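PDB 1Y7R: hypothetical protein SA2161 from Staphylococcus aureus, which is of unknown function but probably transfers an acetyl group from acetyl-CoA to an unidentified acceptor. Local coordinates for residues 15-20 / 70-75; 53-58 / 66-71. The protein carries 4 engineered substitutions. All coordinates share one frame; numbering follows the deposited sequence.

Interaction 1 of 2, residues 15-20 / 70-75. Engineered in segment 70-75: Leu72 (natural residue Ser).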
ATOM      1  N   CYS A  15      -4.253 -17.815   6.713  1.00  7.13           N
ATOM      2  CA  CYS A  15      -4.987 -18.260   5.547  1.00  6.58           C
ATOM      3  C   CYS A  15      -6.433 -18.579   5.955  1.00  6.16           C
ATOM      4  O   CYS A  15      -7.390 -18.242   5.234  1.00  5.92           O
ATOM      5  CB  CYS A  15      -4.310 -19.496   4.961  1.00  6.79           C
ATOM      6  SG  CYS A  15      -2.737 -19.078   4.157  1.00  9.85           S
ATOM      7  N   ALA A  16      -6.584 -19.221   7.116  1.00  5.10           N
ATOM      8  CA  ALA A  16      -7.886 -19.631   7.633  1.00  6.57           C
ATOM      9  C   ALA A  16      -8.764 -18.441   7.959  1.00  5.82           C
ATOM     10  O   ALA A  16      -9.985 -18.447   7.698  1.00  5.89           O
ATOM     11  CB  ALA A  16      -7.735 -20.512   8.869  1.00  5.69           C
ATOM     12  N   LEU A  17      -8.144 -17.406   8.503  1.00  6.57           N
ATOM     13  CA  LEU A  17      -8.899 -16.209   8.830  1.00  7.18           C
ATOM     14  C   LEU A  17      -9.399 -15.502   7.583  1.00  7.16           C
ATOM     15  O   LEU A  17     -10.569 -15.109   7.527  1.00  6.90           O
ATOM     16  CB  LEU A  17      -8.108 -15.293   9.749  1.00  7.73           C
ATOM     17  CG  LEU A  17      -8.802 -13.997  10.124  1.00  9.26           C
ATOM     18  CD1 LEU A  17     -10.150 -14.266  10.824  1.00 10.68           C
ATOM     19  CD2 LEU A  17      -7.844 -13.197  11.019  1.00  9.24           C
ATOM     20  N   ARG A  18      -8.540 -15.345   6.577  1.00  7.49           N
ATOM     21  CA  ARG A  18      -8.966 -14.822   5.274  1.00  8.07           C
ATOM     22  C   ARG A  18     -10.199 -15.553   4.729  1.00  7.95           C
ATOM     23  O   ARG A  18     -11.198 -14.943   4.389  1.00  7.53           O
ATOM     24  CB  ARG A  18      -7.823 -14.963   4.255  1.00  9.47           C
ATOM     25  CG  ARG A  18      -6.843 -13.816   4.239  1.00 10.76           C
ATOM     26  CD  ARG A  18      -6.446 -13.557   2.740  1.00 14.52           C
ATOM     27  NE  ARG A  18      -6.068 -12.180   2.512  1.00 23.07           N
ATOM     28  CZ  ARG A  18      -6.525 -11.372   1.569  1.00 21.42           C
ATOM     29  NH1 ARG A  18      -7.383 -11.771   0.627  1.00 16.96           N
ATOM     30  NH2 ARG A  18      -6.068 -10.142   1.557  1.00 25.07           N
ATOM     31  N   ILE A  19     -10.125 -16.874   4.638  1.00  7.62           N
ATOM     32  CA  ILE A  19     -11.252 -17.633   4.084  1.00  7.97           C
ATOM     33  C   ILE A  19     -12.535 -17.458   4.905  1.00  7.09           C
ATOM     34  O   ILE A  19     -13.662 -17.233   4.364  1.00  7.50           O
ATOM     35  CB  ILE A  19     -10.843 -19.113   3.934  1.00  7.25           C
ATOM     36  CG1 ILE A  19      -9.887 -19.207   2.739  1.00 10.03           C
ATOM     37  CG2 ILE A  19     -12.069 -20.034   3.749  1.00  9.34           C
ATOM     38  CD1 ILE A  19      -9.037 -20.459   2.765  1.00 10.41           C
ATOM     39  N   ASN A  20     -12.384 -17.551   6.208  1.00  6.91           N
ATOM     40  CA  ASN A  20     -13.548 -17.484   7.076  1.00  6.03           C
ATOM     41  C   ASN A  20     -14.069 -16.091   7.343  1.00  7.21           C
ATOM     42  O   ASN A  20     -15.154 -15.947   7.922  1.00  7.26           O
ATOM     43  CB  ASN A  20     -13.283 -18.245   8.349  1.00  5.87           C
ATOM     44  CG  ASN A  20     -13.336 -19.721   8.108  1.00  6.11           C
ATOM     45  OD1 ASN A  20     -14.425 -20.280   7.984  1.00  8.95           O
ATOM     46  ND2 ASN A  20     -12.190 -20.344   7.934  1.00  5.69           N
ATOM     47  N   ALA A  70      -9.401  -8.534   8.556  1.00  7.86           N
ATOM     48  CA  ALA A  70     -10.163  -9.768   8.413  1.00  6.62           C
ATOM     49  C   ALA A  70     -10.746 -10.108   9.764  1.00  7.14           C
ATOM     50  O   ALA A  70      -9.994 -10.290  10.727  1.00  7.68           O
ATOM     51  CB  ALA A  70      -9.243 -10.894   7.975  1.00  8.72           C
ATOM     52  N   VAL A  71     -12.066 -10.232   9.830  1.00  5.19           N
ATOM     53  CA  VAL A  71     -12.736 -10.665  11.064  1.00  5.02           C
ATOM     54  C   VAL A  71     -13.617 -11.852  10.661  1.00  5.52           C
ATOM     55  O   VAL A  71     -14.330 -11.763   9.664  1.00  4.85           O
ATOM     56  CB  VAL A  71     -13.603  -9.496  11.658  1.00  5.34           C
ATOM     57  CG1 VAL A  71     -14.528  -9.987  12.775  1.00  6.00           C
ATOM     58  CG2 VAL A  71     -12.696  -8.283  12.093  1.00  6.35           C
ATOM     59  N   LEU A  72     -13.580 -12.954  11.411  1.00  4.11           N
ATOM     60  CA  LEU A  72     -14.481 -14.087  11.131  1.00  4.84           C
ATOM     61  C   LEU A  72     -15.903 -13.636  10.868  1.00  5.77           C
ATOM     62  O   LEU A  72     -16.452 -12.788  11.596  1.00  4.37           O
ATOM     63  CB  LEU A  72     -14.499 -15.071  12.289  1.00  6.19           C
ATOM     64  CG  LEU A  72     -13.193 -15.800  12.539  1.00  6.22           C
ATOM     65  CD1 LEU A  72     -13.366 -16.633  13.810  1.00  5.47           C
ATOM     66  CD2 LEU A  72     -12.883 -16.696  11.337  1.00  5.92           C
ATOM     67  N   LYS A  73     -16.516 -14.224   9.838  1.00  6.22           N
ATOM     68  CA  LYS A  73     -17.909 -13.902   9.536  1.00  8.51           C
ATOM     69  C   LYS A  73     -18.774 -14.029  10.807  1.00  8.39           C
ATOM     70  O   LYS A  73     -19.577 -13.140  11.098  1.00  9.39           O
ATOM     71  CB  LYS A  73     -18.413 -14.819   8.442  1.00  9.83           C
ATOM     72  CG  LYS A  73     -19.011 -14.114   7.223  1.00 15.21           C
ATOM     73  CD  LYS A  73     -18.221 -12.912   6.702  1.00 19.04           C
ATOM     74  CE  LYS A  73     -19.083 -12.093   5.695  1.00 20.13           C
ATOM     75  NZ  LYS A  73     -18.584 -10.683   5.434  1.00 24.19           N
ATOM     76  N   SER A  74     -18.548 -15.077  11.594  1.00  9.06           N
ATOM     77  CA  SER A  74     -19.361 -15.336  12.784  1.00  9.06           C
ATOM     78  C   SER A  74     -19.126 -14.307  13.906  1.00  8.73           C
ATOM     79  O   SER A  74     -19.955 -14.196  14.816  1.00  8.59           O
ATOM     80  CB  SER A  74     -19.146 -16.761  13.313  1.00 10.23           C
ATOM     81  OG  SER A  74     -17.785 -16.959  13.655  1.00 10.68           O
ATOM     82  N   TYR A  75     -18.019 -13.556  13.828  1.00  6.80           N
ATOM     83  CA  TYR A  75     -17.699 -12.490  14.788  1.00  7.31           C
ATOM     84  C   TYR A  75     -17.912 -11.071  14.248  1.00  7.73           C
ATOM     85  O   TYR A  75     -17.629 -10.079  14.960  1.00  6.81           O
ATOM     86  CB  TYR A  75     -16.239 -12.630  15.223  1.00  7.76           C
ATOM     87  CG  TYR A  75     -16.014 -13.735  16.239  1.00  7.75           C
ATOM     88  CD1 TYR A  75     -15.985 -15.077  15.852  1.00  8.80           C
ATOM     89  CD2 TYR A  75     -15.826 -13.430  17.590  1.00 10.33           C
ATOM     90  CE1 TYR A  75     -15.788 -16.083  16.774  1.00  8.67           C
ATOM     91  CE2 TYR A  75     -15.623 -14.429  18.530  1.00 10.19           C
ATOM     92  CZ  TYR A  75     -15.613 -15.764  18.117  1.00 10.13           C
ATOM     93  OH  TYR A  75     -15.394 -16.770  19.046  1.00 12.10           O
TER

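Interaction 2 of 2, residues 53-58 / 66-71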
HETATM    1  N   MSE A  53      -7.777  -9.908  12.544  1.00  6.42           N
HETATM    2  CA  MSE A  53      -6.431  -9.387  12.310  1.00  8.48           C
HETATM    3  C   MSE A  53      -6.498  -8.132  11.451  1.00  6.85           C
HETATM    4  O   MSE A  53      -7.484  -7.854  10.779  1.00  6.70           O
HETATM    5  CB  MSE A  53      -5.549 -10.417  11.605  1.00  8.15           C
HETATM    6  CG  MSE A  53      -5.820 -10.499  10.147  1.00  8.92           C
HETATM    7 SE   MSE A  53      -4.648 -11.859   9.405  1.00 21.69          SE
HETATM    8  CE  MSE A  53      -3.114 -11.449  10.254  1.00 14.45           C
ATOM      9  N   GLY A  54      -5.422  -7.384  11.486  1.00  5.91           N
ATOM     10  CA  GLY A  54      -5.178  -6.296  10.518  1.00  5.05           C
ATOM     11  C   GLY A  54      -3.676  -6.103  10.373  1.00  4.70           C
ATOM     12  O   GLY A  54      -2.898  -6.428  11.290  1.00  4.85           O
ATOM     13  N   ARG A  55      -3.246  -5.600   9.213  1.00  5.31           N
ATOM     14  CA  ARG A  55      -1.808  -5.455   8.955  1.00  5.02           C
ATOM     15  C   ARG A  55      -1.554  -4.091   8.318  1.00  5.82           C
ATOM     16  O   ARG A  55      -2.471  -3.486   7.747  1.00  7.07           O
ATOM     17  CB  ARG A  55      -1.293  -6.597   8.041  1.00  5.03           C
ATOM     18  CG  ARG A  55      -1.582  -7.994   8.609  1.00  3.37           C
ATOM     19  CD  ARG A  55      -1.295  -9.120   7.650  1.00  6.56           C
ATOM     20  NE  ARG A  55       0.145  -9.278   7.383  1.00  8.30           N
ATOM     21  CZ  ARG A  55       0.717  -9.333   6.179  1.00  7.09           C
ATOM     22  NH1 ARG A  55       0.001  -9.264   5.054  1.00  9.92           N
ATOM     23  NH2 ARG A  55       2.039  -9.506   6.125  1.00  8.19           N
ATOM     24  N   VAL A  56      -0.328  -3.605   8.463  1.00  5.59           N
ATOM     25  CA  VAL A  56       0.123  -2.347   7.848  1.00  5.73           C
ATOM     26  C   VAL A  56       1.449  -2.588   7.094  1.00  5.54           C
ATOM     27  O   VAL A  56       2.403  -3.192   7.629  1.00  5.80           O
ATOM     28  CB  VAL A  56       0.315  -1.249   8.903  1.00  6.60           C
ATOM     29  CG1 VAL A  56       0.872   0.058   8.268  1.00  6.64           C
ATOM     30  CG2 VAL A  56      -0.984  -0.986   9.661  1.00  7.60           C
ATOM     31  N   ILE A  57       1.495  -2.099   5.853  1.00  6.00           N
ATOM     32  CA  ILE A  57       2.712  -2.003   5.063  1.00  5.80           C
ATOM     33  C   ILE A  57       3.014  -0.507   4.864  1.00  5.29           C
ATOM     34  O   ILE A  57       2.133   0.347   5.043  1.00  5.33           O
ATOM     35  CB  ILE A  57       2.611  -2.751   3.706  1.00  5.69           C
ATOM     36  CG1 ILE A  57       1.401  -2.267   2.874  1.00  4.98           C
ATOM     37  CG2 ILE A  57       2.558  -4.284   3.936  1.00  6.74           C
ATOM     38  CD1 ILE A  57       1.492  -2.601   1.382  1.00  6.33           C
ATOM     39  N   GLY A  58       4.237  -0.187   4.487  1.00  5.40           N
ATOM     40  CA  GLY A  58       4.543   1.238   4.301  1.00  6.41           C
ATOM     41  C   GLY A  58       6.033   1.499   4.251  1.00  7.71           C
ATOM     42  O   GLY A  58       6.836   0.554   4.235  1.00  8.20           O
ATOM     43  N   ILE A  66      -3.098   0.081   4.826  1.00  5.30           N
ATOM     44  CA  ILE A  66      -3.725  -0.863   5.739  1.00  6.20           C
ATOM     45  C   ILE A  66      -4.304  -1.976   4.879  1.00  6.62           C
ATOM     46  O   ILE A  66      -5.014  -1.698   3.886  1.00  6.08           O
ATOM     47  CB  ILE A  66      -4.831  -0.178   6.559  1.00  5.81           C
ATOM     48  CG1 ILE A  66      -4.204   0.942   7.392  1.00  6.55           C
ATOM     49  CG2 ILE A  66      -5.584  -1.183   7.434  1.00  8.12           C
ATOM     50  CD1 ILE A  66      -5.205   1.846   8.040  1.00  8.81           C
ATOM     51  N   VAL A  67      -3.984  -3.216   5.251  1.00  5.95           N
ATOM     52  CA  VAL A  67      -4.329  -4.390   4.442  1.00  7.08           C
ATOM     53  C   VAL A  67      -4.796  -5.522   5.349  1.00  7.02           C
ATOM     54  O   VAL A  67      -4.533  -5.477   6.544  1.00  7.68           O
ATOM     55  CB  VAL A  67      -3.130  -4.882   3.559  1.00  7.04           C
ATOM     56  CG1 VAL A  67      -2.700  -3.806   2.541  1.00  8.38           C
ATOM     57  CG2 VAL A  67      -1.904  -5.388   4.418  1.00  6.55           C
ATOM     58  N   ASP A  68      -5.488  -6.515   4.788  1.00  8.29           N
ATOM     59  CA  ASP A  68      -5.831  -7.743   5.530  1.00  8.90           C
ATOM     60  C   ASP A  68      -6.657  -7.483   6.773  1.00  8.87           C
ATOM     61  O   ASP A  68      -6.439  -8.119   7.819  1.00  8.92           O
ATOM     62  CB  ASP A  68      -4.554  -8.511   5.904  1.00  9.70           C
ATOM     63  CG  ASP A  68      -3.988  -9.276   4.736  1.00 12.55           C
ATOM     64  OD1 ASP A  68      -4.786  -9.719   3.890  1.00 19.58           O
ATOM     65  OD2 ASP A  68      -2.769  -9.427   4.628  1.00 14.49           O
ATOM     66  N   ILE A  69      -7.627  -6.560   6.688  1.00  8.37           N
ATOM     67  CA  ILE A  69      -8.568  -6.386   7.808  1.00  8.32           C
ATOM     68  C   ILE A  69      -9.578  -7.521   7.711  1.00  8.43           C
ATOM     69  O   ILE A  69     -10.506  -7.480   6.884  1.00  9.26           O
ATOM     70  CB  ILE A  69      -9.263  -5.006   7.762  1.00  8.23           C
ATOM     71  CG1 ILE A  69      -8.189  -3.908   7.745  1.00  9.14           C
ATOM     72  CG2 ILE A  69     -10.226  -4.820   8.976  1.00  9.30           C
ATOM     73  CD1 ILE A  69      -7.352  -3.842   8.959  1.00 11.53           C
ATOM     74  N   ALA A  70      -9.401  -8.534   8.556  1.00  7.86           N
ATOM     75  CA  ALA A  70     -10.163  -9.768   8.413  1.00  6.62           C
ATOM     76  C   ALA A  70     -10.746 -10.108   9.764  1.00  7.14           C
ATOM     77  O   ALA A  70      -9.994 -10.290  10.727  1.00  7.68           O
ATOM     78  CB  ALA A  70      -9.243 -10.894   7.975  1.00  8.72           C
ATOM     79  N   VAL A  71     -12.066 -10.232   9.830  1.00  5.19           N
ATOM     80  CA  VAL A  71     -12.736 -10.665  11.064  1.00  5.02           C
ATOM     81  C   VAL A  71     -13.617 -11.852  10.661  1.00  5.52           C
ATOM     82  O   VAL A  71     -14.330 -11.763   9.664  1.00  4.85           O
ATOM     83  CB  VAL A  71     -13.603  -9.496  11.658  1.00  5.34           C
ATOM     84  CG1 VAL A  71     -14.528  -9.987  12.775  1.00  6.00           C
ATOM     85  CG2 VAL A  71     -12.696  -8.283  12.093  1.00  6.35           C
TER

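Interaction 1 of 2, residues 15-20 / 70-75
Leu17 packs on Ala70 and Leu72 in a partly buried contact between the C-terminal end of helix 11-20 and the point where strand 63-71 runs out into a loop and a short 3-10 turn. CG of Leu17 sits 3.8 Å from Ala70 CB, and its two methyls divide the work: CD2 approaches Ala70 O, whereas CD1 meets Leu72 CD2 at 3.7 Å, the two leucine side chains crossing at about a right angle. Leu17 reaches the strand because its CG is anti to the backbone N (chi1 179°). Leu72, an engineered residue in place of serine, also brings CD2 to within 3.4 Å of Asn20 CB. In GNAT enzymes the loop after this strand and the next helix usually bind the pyrophosphate of acetyl-CoA; the phosphate ion beside Val71, probably from the crystallisation liquor, is consistent with an anion pocket there. The polar link is a nearly straight backbone bond, Lys73 N to Asn20 O, 2.9 Å with 170° at the hydrogen, at the helix's last turn. The Asn20 amide folds back to give ND2 to Ala16 O at 2.9 Å, on the face of that carbonyl opposite the one used by Asn20 N.

Interaction 2 of 2, residues 53-58 / 66-71
Arg55 and Asp68 form a salt bridge over an antiparallel strand pair, 53-58 with 66-71, whose pairing is interrupted by a beta bulge. Two hydrogen-bonded pairs flank the bulge. In Met53–Ala70 (Met53 is selenomethionine), Met53 N gives to Ala70 O at 2.9 Å and Ala70 N returns a bond to Met53 O; in Arg55–Val67, Arg55 N reaches Val67 O at 3.0 Å and Val67 N binds Arg55 O with 176° at the hydrogen. Between them the register slips by one at Asp68, whose backbone is left-handed helical. Asp68 O lies 3.2 Å from Met53 O, two acceptors with no bond between them, and receives a CA-H...O contact from Gly54 CA. A bulge in this central strand is familiar in the GNAT fold, where its backbone usually receives acetyl-CoA, though none is bound here.

The bulge also lets the Asp68 side chain run beside that of Arg55. Arg55 NH1 meets Asp68 OD2 at 2.8 Å, in the guanidinium plane and nearly along the carboxylate C-O axis, with the two planes 31° apart. A bend at chi3 (68°) brings the guanidinium round to this oxygen. OD2 is also bound by Tyr14 OH and OD1 by Arg18, so both carboxylate oxygens are satisfied, while Arg55 NH2 pairs with Asp59 of the second subunit.

Tyr14 and Leu17 of helix 11-20 pack against Met53 on the face it shares with Arg55; on the other face Val56, Ile66 and Ile69 meet helix 80-95. Outward backbone bonds join Gly54 to Val42 and Val56 to Phe40 of strand 40-46, and Ile66 to Ser103 of strand 101-107.

How the interactions relate
Strand 63-71 carries both contacts, which share Ala70 and Val71 with their centres about 13 Å apart. Interaction 2 lies at the heart of the fold and is buried; it is built from paired backbone bonds and an enclosed ion pair, and extends to the second subunit. Interaction 1 is smaller and nearer the surface, mostly leucine methyl packing with one backbone bond, and no other chain of the assembly touches it. Helix 11-20 joins the two: Leu17 CD2 packs on Met53 CG at 3.5 Å, and Arg18 NH2 forms a 2.7 Å salt bridge to Asp68 OD1, linking the helix of interaction 1 to the bulge of interaction 2.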